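Local coordinates for protein leucine aminopeptidase 1 (Caenorhabditis elegans, PDB 2HC9) that removes N-terminal amino acids, preferably leucine, from peptides as a two-zinc aminopeptidase of the M17 family and probably serves in digestion, at residues Y69-L74 with N101-T106; V196-A199 with K203-V206; L439-H444 with W453-I458. The protein carries 1 engineered substitution. All blocks are in the same frame, centred on the assembly; numbering follows the deposited sequence.

Contact 1. Residues Y69-L74 with N101-T106; sequences YELAHL and NYPEDT
Two loops of the N-terminal domain meet where Glu70 and Leu71, just ahead of strand 72-77, press on Pro103, the first residue of a type I beta turn that runs to Thr106. The proline ring is the centre of this contact, and its CG does most of the touching. The Glu70 side chain crosses the ring at a slant: Pro103 CG is 3.5 Å from Glu70 CD and 3.8 Å from Glu70 CG. The fit depends on Glu70 holding its CG between its own backbone N and carbonyl carbon (chi1 65°), with the chain extended beyond. The Leu71 side chain crosses that of Pro103 at about a right angle, its CD2 methyl 4.0 Å from Pro103 CG.

The carboxylate has a job beyond this apolar contact. Glu70 OE2 forms a salt bridge with Arg58 of the second subunit, which also pairs with Asp105 and packs on Pro103. That shared arginine probably eases the repulsion between two acids whose nearest oxygens, Glu70 OE2 and Asp105 OD1, are 5.5 Å apart. With an alanine at Glu70, Pro103 would probably lose the CG and carboxylate cover on this flank, and Arg58 of the second subunit one of its two acids here.

Inside the turn, Pro103 O is gripped twice from one face of its carbonyl plane, by Thr106 N at 2.9 Å and by Thr106 OG1 at 2.8 Å, the hydroxyl tilted 21° from the plane. Two waters lie between the loops; one is 2.8 Å from Glu70 O and 3.1 Å from Asn101 O. Strands 72-77 and 108-114 flank strand 18-25 and run parallel to it, so the segments leading into them lie at the same end of the N-terminal domain's mixed sheet.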
ATOM      1  N   TYR A  69     -19.330 -45.222 -10.072  1.00 19.85           N
ATOM      2  CA  TYR A  69     -18.906 -44.088 -10.893  1.00 19.51           C
ATOM      3  C   TYR A  69     -19.533 -42.734 -10.514  1.00 19.81           C
ATOM      4  O   TYR A  69     -18.963 -41.700 -10.836  1.00 18.20           O
ATOM      5  CB  TYR A  69     -18.965 -44.380 -12.400  1.00 22.12           C
ATOM      6  CG  TYR A  69     -20.362 -44.486 -12.989  1.00 24.11           C
ATOM      7  CD1 TYR A  69     -21.062 -43.351 -13.388  1.00 22.44           C
ATOM      8  CD2 TYR A  69     -20.969 -45.726 -13.159  1.00 23.83           C
ATOM      9  CE1 TYR A  69     -22.350 -43.445 -13.936  1.00 22.12           C
ATOM     10  CE2 TYR A  69     -22.261 -45.828 -13.685  1.00 23.91           C
ATOM     11  CZ  TYR A  69     -22.934 -44.687 -14.070  1.00 27.62           C
ATOM     12  OH  TYR A  69     -24.191 -44.802 -14.594  1.00 31.29           O
ATOM     13  N   GLU A  70     -20.669 -42.743  -9.804  1.00 19.00           N
ATOM     14  CA  GLU A  70     -21.313 -41.475  -9.400  1.00 20.01           C
ATOM     15  C   GLU A  70     -22.162 -41.505  -8.131  1.00 22.92           C
ATOM     16  O   GLU A  70     -22.422 -40.450  -7.556  1.00 21.87           O
ATOM     17  CB  GLU A  70     -22.133 -40.873 -10.543  1.00 21.63           C
ATOM     18  CG  GLU A  70     -23.315 -41.732 -10.937  1.00 19.83           C
ATOM     19  CD  GLU A  70     -24.181 -41.092 -12.003  1.00 24.24           C
ATOM     20  OE1 GLU A  70     -23.804 -40.021 -12.526  1.00 22.89           O
ATOM     21  OE2 GLU A  70     -25.263 -41.658 -12.289  1.00 26.86           O
ATOM     22  N   LEU A  71     -22.592 -42.689  -7.706  1.00 20.52           N
ATOM     23  CA  LEU A  71     -23.645 -42.806  -6.691  1.00 25.06           C
ATOM     24  C   LEU A  71     -23.159 -43.102  -5.279  1.00 23.85           C
ATOM     25  O   LEU A  71     -23.949 -43.100  -4.341  1.00 23.03           O
ATOM     26  CB  LEU A  71     -24.660 -43.889  -7.072  1.00 26.22           C
ATOM     27  CG  LEU A  71     -25.609 -43.577  -8.228  1.00 26.80           C
ATOM     28  CD1 LEU A  71     -26.403 -44.828  -8.627  1.00 27.35           C
ATOM     29  CD2 LEU A  71     -26.515 -42.385  -7.931  1.00 25.39           C
ATOM     30  N   ALA A  72     -21.885 -43.421  -5.095  1.00 20.86           N
ATOM     31  CA  ALA A  72     -21.515 -43.976  -3.781  1.00 19.22           C
ATOM     32  C   ALA A  72     -20.092 -43.713  -3.352  1.00 18.33           C
ATOM     33  O   ALA A  72     -19.178 -43.726  -4.183  1.00 19.02           O
ATOM     34  CB  ALA A  72     -21.799 -45.488  -3.721  1.00 19.96           C
ATOM     35  N   HIS A  73     -19.900 -43.531  -2.046  1.00 20.77           N
ATOM     36  CA  HIS A  73     -18.588 -43.195  -1.479  0.50 19.24           C
ATOM     37  C   HIS A  73     -18.398 -43.862  -0.122  1.00 20.94           C
ATOM     38  O   HIS A  73     -19.362 -44.001   0.633  1.00 20.01           O
ATOM     39  CB  HIS A  73     -18.493 -41.676  -1.276  0.50 17.87           C
ATOM     40  CG  HIS A  73     -18.528 -40.895  -2.547  0.50 18.36           C
ATOM     41  ND1 HIS A  73     -19.704 -40.474  -3.132  0.50 15.88           N
ATOM     42  CD2 HIS A  73     -17.530 -40.457  -3.348  0.50 15.91           C
ATOM     43  CE1 HIS A  73     -19.426 -39.807  -4.236  0.50 16.51           C
ATOM     44  NE2 HIS A  73     -18.114 -39.785  -4.392  0.50 22.29           N
ATOM     45  N   LEU A  74     -17.157 -44.222   0.197  1.00 18.64           N
ATOM     46  CA  LEU A  74     -16.762 -44.539   1.575  1.00 18.22           C
ATOM     47  C   LEU A  74     -15.836 -43.416   2.073  1.00 20.49           C
ATOM     48  O   LEU A  74     -14.859 -43.073   1.415  1.00 22.04           O
ATOM     49  CB  LEU A  74     -15.994 -45.867   1.607  1.00 19.20           C
ATOM     50  CG  LEU A  74     -15.324 -46.300   2.926  1.00 19.71           C
ATOM     51  CD1 LEU A  74     -16.359 -46.662   3.976  1.00 16.72           C
ATOM     52  CD2 LEU A  74     -14.417 -47.489   2.711  1.00 24.84           C
ATOM     53  N   ASN A 101     -20.720 -34.159  -4.973  1.00 22.36           N
ATOM     54  CA  ASN A 101     -21.973 -33.810  -5.638  1.00 22.12           C
ATOM     55  C   ASN A 101     -22.786 -35.038  -5.994  1.00 27.55           C
ATOM     56  O   ASN A 101     -22.219 -36.097  -6.289  1.00 31.53           O
ATOM     57  CB  ASN A 101     -21.675 -32.974  -6.871  1.00 28.06           C
ATOM     58  CG  ASN A 101     -21.023 -31.649  -6.519  1.00 22.88           C
ATOM     59  OD1 ASN A 101     -21.361 -31.020  -5.516  1.00 27.97           O
ATOM     60  ND2 ASN A 101     -20.054 -31.239  -7.330  1.00 30.88           N
ATOM     61  N   TYR A 102     -24.111 -34.912  -5.947  1.00 22.18           N
ATOM     62  CA  TYR A 102     -25.006 -36.045  -6.260  1.00 20.78           C
ATOM     63  C   TYR A 102     -25.572 -35.834  -7.671  1.00 23.19           C
ATOM     64  O   TYR A 102     -25.872 -34.692  -8.060  1.00 23.03           O
ATOM     65  CB  TYR A 102     -26.144 -36.148  -5.219  1.00 18.69           C
ATOM     66  CG  TYR A 102     -25.623 -36.108  -3.810  1.00 17.60           C
ATOM     67  CD1 TYR A 102     -25.030 -37.236  -3.244  1.00 19.58           C
ATOM     68  CD2 TYR A 102     -25.687 -34.927  -3.039  1.00 16.45           C
ATOM     69  CE1 TYR A 102     -24.511 -37.208  -1.969  1.00 20.06           C
ATOM     70  CE2 TYR A 102     -25.154 -34.890  -1.720  1.00 17.80           C
ATOM     71  CZ  TYR A 102     -24.573 -36.046  -1.205  1.00 20.22           C
ATOM     72  OH  TYR A 102     -24.041 -36.070   0.067  1.00 19.77           O
ATOM     73  N   PRO A 103     -25.709 -36.922  -8.454  1.00 22.15           N
ATOM     74  CA  PRO A 103     -26.337 -36.752  -9.763  1.00 24.66           C
ATOM     75  C   PRO A 103     -27.663 -36.009  -9.681  1.00 25.97           C
ATOM     76  O   PRO A 103     -28.402 -36.129  -8.708  1.00 24.83           O
ATOM     77  CB  PRO A 103     -26.524 -38.192 -10.267  1.00 23.60           C
ATOM     78  CG  PRO A 103     -25.435 -38.954  -9.576  1.00 26.83           C
ATOM     79  CD  PRO A 103     -25.304 -38.322  -8.207  1.00 21.84           C
ATOM     80  N   GLU A 104     -27.926 -35.216 -10.708  1.00 24.51           N
ATOM     81  CA  GLU A 104     -29.116 -34.379 -10.835  1.00 28.99           C
ATOM     82  C   GLU A 104     -30.422 -35.097 -10.416  1.00 25.80           C
ATOM     83  O   GLU A 104     -31.294 -34.512  -9.774  1.00 26.34           O
ATOM     84  CB  GLU A 104     -29.142 -33.923 -12.308  1.00 34.23           C
ATOM     85  CG  GLU A 104     -30.369 -33.289 -12.843  1.00 43.92           C
ATOM     86  CD  GLU A 104     -31.451 -34.285 -13.161  1.00 31.38           C
ATOM     87  OE1 GLU A 104     -31.262 -35.189 -14.021  1.00 35.47           O
ATOM     88  OE2 GLU A 104     -32.502 -34.145 -12.527  1.00 37.88           O
ATOM     89  N   ASP A 105     -30.561 -36.365 -10.780  1.00 21.87           N
ATOM     90  CA  ASP A 105     -31.811 -37.082 -10.531  1.00 23.86           C
ATOM     91  C   ASP A 105     -31.809 -37.958  -9.268  1.00 27.66           C
ATOM     92  O   ASP A 105     -32.726 -38.761  -9.056  1.00 22.05           O
ATOM     93  CB  ASP A 105     -32.187 -37.930 -11.756  1.00 30.39           C
ATOM     94  CG  ASP A 105     -31.079 -38.895 -12.177  1.00 30.40           C
ATOM     95  OD1 ASP A 105     -29.926 -38.752 -11.712  1.00 29.39           O
ATOM     96  OD2 ASP A 105     -31.363 -39.818 -12.978  1.00 26.76           O
ATOM     97  N   THR A 106     -30.782 -37.820  -8.431  1.00 23.69           N
ATOM     98  CA  THR A 106     -30.811 -38.410  -7.089  1.00 23.40           C
ATOM     99  C   THR A 106     -32.031 -37.948  -6.280  1.00 23.18           C
ATOM    100  O   THR A 106     -32.300 -36.750  -6.186  1.00 25.73           O
ATOM    101  CB  THR A 106     -29.537 -38.035  -6.303  1.00 23.32           C
ATOM    102  OG1 THR A 106     -28.384 -38.410  -7.068  1.00 22.44           O
ATOM    103  CG2 THR A 106     -29.514 -38.753  -4.961  1.00 19.07           C
TER
HETATM  104  O   HOH W   1     -22.718 -39.176  -5.173  1.00 45.69           O
HETATM  105  O   HOH W   2     -20.493 -38.360  -7.409  1.00 62.67           O

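Contact 2. Residues V196-A199 with K203-V206; sequences VGNA and KITV
Ile204 packs on Gly197 across a tight helix-loop-strand unit of the catalytic domain, in which helix 186-199 ends and, after a three-residue connection, strand 203-208 begins. The isoleucine is the single strand residue that makes the contact, and it can be read atom by atom. Its CB points toward the helix but stops short of it. From there the side chain forks. The CG2 branch stands anti to the backbone N and makes no close approach to the helix segment, whereas CG1, beside the backbone N and anti to the carbonyl carbon (chi1 -57°), is sent straight at the last turn and comes 4.0 Å from Gly197 CA. An extended second torsion (chi2 165°) then carries the chain onward, so that the CD1 methyl rests against the peptide that follows.

Gly197 makes this approach possible. A beta carbon there would point at the isoleucine and fall only 2.8 Å from Ile204 CD1, a clash; without one, the helix backbone itself becomes the packing surface. The contact is therefore mainly one of methyl and methylene against main chain, with dispersion and burial as its likely source of stability.

The surroundings place the unit in the sheet. Strand 203-208 pairs antiparallel with strand 232-238, whose Leu236 also touches Ile204, while Val206 packs on Val190 and Val194 earlier in the helix. On the helix, Val196 turns to Leu283 and Ser287 of helix 277-290.

At the outer margin Asn198, modelled in two conformers, crosses the isoleucine at about a right angle. In one of them its ND2 is hydrogen-bonded back to Val194 O and lies near Ile204 CD1, a minor contact that holds for that conformer alone. The methyl's seat on the main chain does not rest on that choice: Ile204 CD1 is 3.7 Å from Gly197 C.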
ATOM      1  N   VAL A 196     -38.655 -18.451  15.782  1.00 18.18           N
ATOM      2  CA  VAL A 196     -38.127 -19.384  16.778  1.00 18.04           C
ATOM      3  C   VAL A 196     -38.742 -19.084  18.165  1.00 18.25           C
ATOM      4  O   VAL A 196     -39.119 -20.009  18.897  1.00 15.64           O
ATOM      5  CB  VAL A 196     -36.562 -19.324  16.847  1.00 15.03           C
ATOM      6  CG1 VAL A 196     -36.033 -20.108  18.070  1.00 15.43           C
ATOM      7  CG2 VAL A 196     -35.941 -19.824  15.532  1.00 17.36           C
ATOM      8  N   GLY A 197     -38.857 -17.798  18.499  1.00 15.78           N
ATOM      9  CA  GLY A 197     -39.548 -17.363  19.728  1.00 17.37           C
ATOM     10  C   GLY A 197     -40.947 -17.974  19.844  1.00 19.84           C
ATOM     11  O   GLY A 197     -41.328 -18.475  20.913  1.00 18.38           O
ATOM     12  N   ASN A 198     -41.703 -17.926  18.750  1.00 16.56           N
ATOM     13  CA  ASN A 198     -43.062 -18.468  18.747  0.60 20.26           C
ATOM     14  C   ASN A 198     -43.044 -19.995  18.882  1.00 19.52           C
ATOM     15  O   ASN A 198     -43.785 -20.553  19.704  1.00 20.19           O
ATOM     16  CB  ASN A 198     -43.841 -18.020  17.498  0.60 17.27           C
ATOM     17  CG  ASN A 198     -44.598 -16.702  17.709  0.60 21.02           C
ATOM     18  OD1 ASN A 198     -45.722 -16.696  18.210  0.60 28.67           O
ATOM     19  ND2 ASN A 198     -43.995 -15.591  17.304  0.60 14.63           N
ATOM     20  N   ALA A 199     -42.194 -20.656  18.096  1.00 16.92           N
ATOM     21  CA  ALA A 199     -42.099 -22.133  18.089  1.00 17.95           C
ATOM     22  C   ALA A 199     -41.714 -22.688  19.450  1.00 20.91           C
ATOM     23  O   ALA A 199     -42.168 -23.767  19.849  1.00 20.25           O
ATOM     24  CB  ALA A 199     -41.102 -22.616  17.026  1.00 16.01           C
ATOM     25  N   LYS A 203     -41.149 -16.057  25.954  1.00 15.40           N
ATOM     26  CA  LYS A 203     -41.515 -14.658  26.120  1.00 17.40           C
ATOM     27  C   LYS A 203     -40.620 -13.852  25.176  1.00 20.09           C
ATOM     28  O   LYS A 203     -39.398 -13.969  25.250  1.00 18.87           O
ATOM     29  CB  LYS A 203     -41.292 -14.232  27.557  1.00 18.37           C
ATOM     30  CG  LYS A 203     -41.572 -12.754  27.789  1.00 20.83           C
ATOM     31  CD  LYS A 203     -41.341 -12.390  29.252  1.00 28.25           C
ATOM     32  CE  LYS A 203     -41.552 -10.899  29.461  1.00 33.45           C
ATOM     33  NZ  LYS A 203     -41.072 -10.474  30.808  1.00 42.05           N
ATOM     34  N   ILE A 204     -41.221 -13.040  24.307  1.00 18.79           N
ATOM     35  CA  ILE A 204     -40.463 -12.352  23.250  1.00 19.78           C
ATOM     36  C   ILE A 204     -40.464 -10.843  23.490  1.00 20.45           C
ATOM     37  O   ILE A 204     -41.526 -10.245  23.671  1.00 20.85           O
ATOM     38  CB  ILE A 204     -41.070 -12.632  21.859  1.00 19.83           C
ATOM     39  CG1 ILE A 204     -41.129 -14.151  21.580  1.00 19.65           C
ATOM     40  CG2 ILE A 204     -40.297 -11.896  20.737  1.00 20.64           C
ATOM     41  CD1 ILE A 204     -42.060 -14.479  20.397  1.00 20.25           C
ATOM     42  N   THR A 205     -39.276 -10.236  23.521  1.00 16.83           N
ATOM     43  CA  THR A 205     -39.169  -8.770  23.597  1.00 18.85           C
ATOM     44  C   THR A 205     -38.427  -8.267  22.359  1.00 19.88           C
ATOM     45  O   THR A 205     -37.410  -8.825  22.004  1.00 18.36           O
ATOM     46  CB  THR A 205     -38.398  -8.366  24.837  1.00 25.05           C
ATOM     47  OG1 THR A 205     -38.989  -8.999  25.976  1.00 28.53           O
ATOM     48  CG2 THR A 205     -38.384  -6.814  25.031  1.00 26.17           C
ATOM     49  N   VAL A 206     -38.975  -7.257  21.691  1.00 16.99           N
ATOM     50  CA  VAL A 206     -38.335  -6.640  20.526  1.00 17.92           C
ATOM     51  C   VAL A 206     -38.299  -5.154  20.792  1.00 23.05           C
ATOM     52  O   VAL A 206     -39.338  -4.526  21.008  1.00 19.71           O
ATOM     53  CB  VAL A 206     -39.105  -6.940  19.204  1.00 16.88           C
ATOM     54  CG1 VAL A 206     -38.486  -6.171  18.007  1.00 22.54           C
ATOM     55  CG2 VAL A 206     -39.106  -8.438  18.921  1.00 19.62           C
TER

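Contact 3. Residues L439-H444 with W453-I458; sequences LLIGAH and WLHLDI. Engineered in segment 439-444: Leu440 (natural residue Phe).
Trp453 receives the last turn of helix 433-442 on its ring, joining that helix to strand 452-457 in the central sheet of the catalytic alpha/beta domain. The first interaction is CH-pi: Gly442 CA stands over one face of the indole, 3.7 Å from the centroid of the six-membered ring of Trp453 and 26° off its normal. Closeness depends on the glycine, since a beta carbon would lie 2.4 Å from Trp453 CZ3. The opposite face carries the backbone N of His455. Trp453 reaches this position with its CG anti to the backbone N (chi1 166°).

Hydrogen bonds hold the two rings from outside the segments. Asp359, on neighbouring strand 356-361, uses OD1 for Trp453 NE1 and OD2 for His455 ND1, so one carboxylate probably restrains the rotation of both.

Apolar contact completes the joint. The Ile441 side chain crosses those of Trp453 and His455 at about a right angle and also packs on Arg338, a predicted active-site residue, which puts this buried junction beside the catalytic centre. Its two branches divide the work, each methyl approaching its ring obliquely: Ile441 CG2 lies 4.1 Å from Trp453 CZ2, and Ile441 CD1 lies 3.7 Å from His455 ND1.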
ATOM      1  N   LEU A 439     -12.539  -7.406  25.876  1.00 16.07           N
ATOM      2  CA  LEU A 439     -12.490  -6.595  27.105  1.00 15.51           C
ATOM      3  C   LEU A 439     -13.321  -5.332  26.986  1.00 17.24           C
ATOM      4  O   LEU A 439     -13.823  -4.836  27.990  1.00 17.08           O
ATOM      5  CB  LEU A 439     -11.034  -6.222  27.455  1.00 15.51           C
ATOM      6  CG  LEU A 439     -10.168  -7.396  27.945  1.00 15.82           C
ATOM      7  CD1 LEU A 439      -8.704  -6.893  28.101  1.00 15.12           C
ATOM      8  CD2 LEU A 439     -10.718  -7.952  29.254  1.00 15.02           C
ATOM      9  N   LEU A 440     -13.482  -4.804  25.769  1.00 15.25           N
ATOM     10  CA  LEU A 440     -14.385  -3.661  25.601  1.00 12.86           C
ATOM     11  C   LEU A 440     -15.799  -4.092  26.034  1.00 15.03           C
ATOM     12  O   LEU A 440     -16.470  -3.364  26.756  1.00 14.17           O
ATOM     13  CB  LEU A 440     -14.413  -3.166  24.138  1.00 14.78           C
ATOM     14  CG  LEU A 440     -15.339  -1.990  23.794  1.00 15.20           C
ATOM     15  CD1 LEU A 440     -16.867  -2.312  23.713  1.00 13.44           C
ATOM     16  CD2 LEU A 440     -15.017  -0.709  24.650  1.00 14.72           C
ATOM     17  N   ILE A 441     -16.229  -5.276  25.596  1.00 14.95           N
ATOM     18  CA  ILE A 441     -17.540  -5.810  26.007  1.00 16.11           C
ATOM     19  C   ILE A 441     -17.601  -5.951  27.534  1.00 16.64           C
ATOM     20  O   ILE A 441     -18.521  -5.421  28.199  1.00 16.42           O
ATOM     21  CB  ILE A 441     -17.805  -7.198  25.354  1.00 14.42           C
ATOM     22  CG1 ILE A 441     -17.833  -7.087  23.817  1.00 14.96           C
ATOM     23  CG2 ILE A 441     -19.128  -7.781  25.866  1.00 14.71           C
ATOM     24  CD1 ILE A 441     -17.690  -8.441  23.102  1.00 15.54           C
ATOM     25  N   GLY A 442     -16.623  -6.650  28.096  1.00 15.56           N
ATOM     26  CA  GLY A 442     -16.639  -6.934  29.540  1.00 16.70           C
ATOM     27  C   GLY A 442     -16.502  -5.717  30.434  1.00 19.81           C
ATOM     28  O   GLY A 442     -16.929  -5.739  31.585  1.00 17.86           O
ATOM     29  N   ALA A 443     -15.918  -4.642  29.911  1.00 15.61           N
ATOM     30  CA  ALA A 443     -15.752  -3.410  30.688  1.00 15.29           C
ATOM     31  C   ALA A 443     -17.091  -2.817  31.156  1.00 20.86           C
ATOM     32  O   ALA A 443     -17.126  -1.974  32.043  1.00 20.82           O
ATOM     33  CB  ALA A 443     -14.952  -2.359  29.863  1.00 16.60           C
ATOM     34  N   HIS A 444     -18.189  -3.253  30.547  1.00 19.48           N
ATOM     35  CA  HIS A 444     -19.512  -2.729  30.880  1.00 15.50           C
ATOM     36  C   HIS A 444     -20.264  -3.608  31.877  1.00 19.99           C
ATOM     37  O   HIS A 444     -21.353  -3.235  32.346  1.00 18.54           O
ATOM     38  CB  HIS A 444     -20.305  -2.502  29.582  1.00 13.74           C
ATOM     39  CG  HIS A 444     -19.682  -1.429  28.738  1.00 15.12           C
ATOM     40  ND1 HIS A 444     -19.950  -0.092  28.938  1.00 19.07           N
ATOM     41  CD2 HIS A 444     -18.659  -1.480  27.853  1.00 16.86           C
ATOM     42  CE1 HIS A 444     -19.171   0.633  28.151  1.00 16.70           C
ATOM     43  NE2 HIS A 444     -18.373  -0.185  27.484  1.00 18.34           N
ATOM     44  N   TRP A 453     -18.818 -14.946  32.998  1.00 16.94           N
ATOM     45  CA  TRP A 453     -18.946 -14.294  31.704  1.00 16.52           C
ATOM     46  C   TRP A 453     -17.949 -14.955  30.773  1.00 17.02           C
ATOM     47  O   TRP A 453     -16.774 -15.101  31.115  1.00 17.38           O
ATOM     48  CB  TRP A 453     -18.658 -12.771  31.805  1.00 16.78           C
ATOM     49  CG  TRP A 453     -18.438 -12.134  30.425  1.00 19.41           C
ATOM     50  CD1 TRP A 453     -19.278 -12.195  29.341  1.00 18.73           C
ATOM     51  CD2 TRP A 453     -17.292 -11.383  30.003  1.00 16.98           C
ATOM     52  NE1 TRP A 453     -18.714 -11.529  28.257  1.00 18.31           N
ATOM     53  CE2 TRP A 453     -17.505 -11.005  28.652  1.00 18.87           C
ATOM     54  CE3 TRP A 453     -16.102 -10.989  30.640  1.00 17.16           C
ATOM     55  CZ2 TRP A 453     -16.561 -10.272  27.925  1.00 16.69           C
ATOM     56  CZ3 TRP A 453     -15.172 -10.248  29.914  1.00 15.86           C
ATOM     57  CH2 TRP A 453     -15.409  -9.891  28.581  1.00 16.63           C
ATOM     58  N   LEU A 454     -18.410 -15.345  29.586  1.00 13.59           N
ATOM     59  CA  LEU A 454     -17.534 -15.916  28.588  1.00 16.62           C
ATOM     60  C   LEU A 454     -17.836 -15.284  27.237  1.00 16.34           C
ATOM     61  O   LEU A 454     -18.985 -15.303  26.763  1.00 15.43           O
ATOM     62  CB  LEU A 454     -17.676 -17.444  28.521  1.00 16.30           C
ATOM     63  CG  LEU A 454     -16.699 -18.153  27.579  1.00 15.14           C
ATOM     64  CD1 LEU A 454     -16.159 -19.501  28.152  1.00 14.21           C
ATOM     65  CD2 LEU A 454     -17.270 -18.325  26.124  1.00 15.08           C
ATOM     66  N   HIS A 455     -16.787 -14.754  26.618  1.00 13.04           N
ATOM     67  CA  HIS A 455     -16.864 -14.169  25.270  1.00 16.10           C
ATOM     68  C   HIS A 455     -16.221 -15.155  24.282  1.00 16.78           C
ATOM     69  O   HIS A 455     -15.158 -15.706  24.563  1.00 16.80           O
ATOM     70  CB  HIS A 455     -16.078 -12.839  25.289  1.00 14.90           C
ATOM     71  CG  HIS A 455     -15.676 -12.368  23.924  1.00 15.43           C
ATOM     72  ND1 HIS A 455     -16.599 -11.953  22.986  1.00 16.90           N
ATOM     73  CD2 HIS A 455     -14.456 -12.249  23.340  1.00 14.40           C
ATOM     74  CE1 HIS A 455     -15.965 -11.609  21.876  1.00 19.42           C
ATOM     75  NE2 HIS A 455     -14.663 -11.782  22.063  1.00 15.83           N
ATOM     76  N   LEU A 456     -16.871 -15.402  23.138  1.00 13.17           N
ATOM     77  CA  LEU A 456     -16.384 -16.404  22.206  1.00 14.13           C
ATOM     78  C   LEU A 456     -16.339 -15.754  20.818  1.00 17.05           C
ATOM     79  O   LEU A 456     -17.383 -15.382  20.271  1.00 14.96           O
ATOM     80  CB  LEU A 456     -17.334 -17.630  22.190  1.00 12.97           C
ATOM     81  CG  LEU A 456     -16.895 -18.801  21.283  1.00 15.65           C
ATOM     82  CD1 LEU A 456     -15.547 -19.395  21.740  1.00 15.46           C
ATOM     83  CD2 LEU A 456     -17.973 -19.883  21.270  1.00 19.22           C
ATOM     84  N   ASP A 457     -15.145 -15.637  20.247  1.00 15.40           N
ATOM     85  CA  ASP A 457     -14.955 -15.038  18.917  1.00 13.68           C
ATOM     86  C   ASP A 457     -14.840 -16.157  17.875  1.00 15.69           C
ATOM     87  O   ASP A 457     -13.920 -16.995  17.919  1.00 15.13           O
ATOM     88  CB  ASP A 457     -13.668 -14.188  18.943  1.00 14.25           C
ATOM     89  CG  ASP A 457     -13.485 -13.288  17.707  1.00 16.44           C
ATOM     90  OD1 ASP A 457     -14.115 -13.465  16.640  1.00 15.45           O
ATOM     91  OD2 ASP A 457     -12.656 -12.355  17.814  1.00 16.81           O
ATOM     92  N   ILE A 458     -15.778 -16.152  16.933  1.00 15.87           N
ATOM     93  CA  ILE A 458     -15.928 -17.272  15.999  1.00 15.92           C
ATOM     94  C   ILE A 458     -15.780 -16.811  14.538  1.00 16.82           C
ATOM     95  O   ILE A 458     -16.238 -17.494  13.613  1.00 14.97           O
ATOM     96  CB  ILE A 458     -17.288 -18.010  16.201  1.00 12.75           C
ATOM     97  CG1 ILE A 458     -18.484 -17.061  15.922  1.00 14.60           C
ATOM     98  CG2 ILE A 458     -17.377 -18.566  17.627  1.00 15.46           C
ATOM     99  CD1 ILE A 458     -19.846 -17.810  15.701  1.00 15.60           C
TER

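In the fold
Read from the N terminus, the three contacts follow one another in series, and none nests in or crosses another. Contact 1 closes a 26-residue excursion within the N-terminal domain, which includes helix 90-97, and it also faces a second subunit. Contact 2 opens in the catalytic range and closes the shortest loop, three residues between a helix and its following strand. Contact 3, near the end of the chain, closes eight residues between helix 433-442 and strand 452-457. Contacts 2 and 3 brace helices on the same mixed sheet, their centres about 25 Å apart. Contact 1 lies apart from both, its centre about 45 Å from that of contact 3.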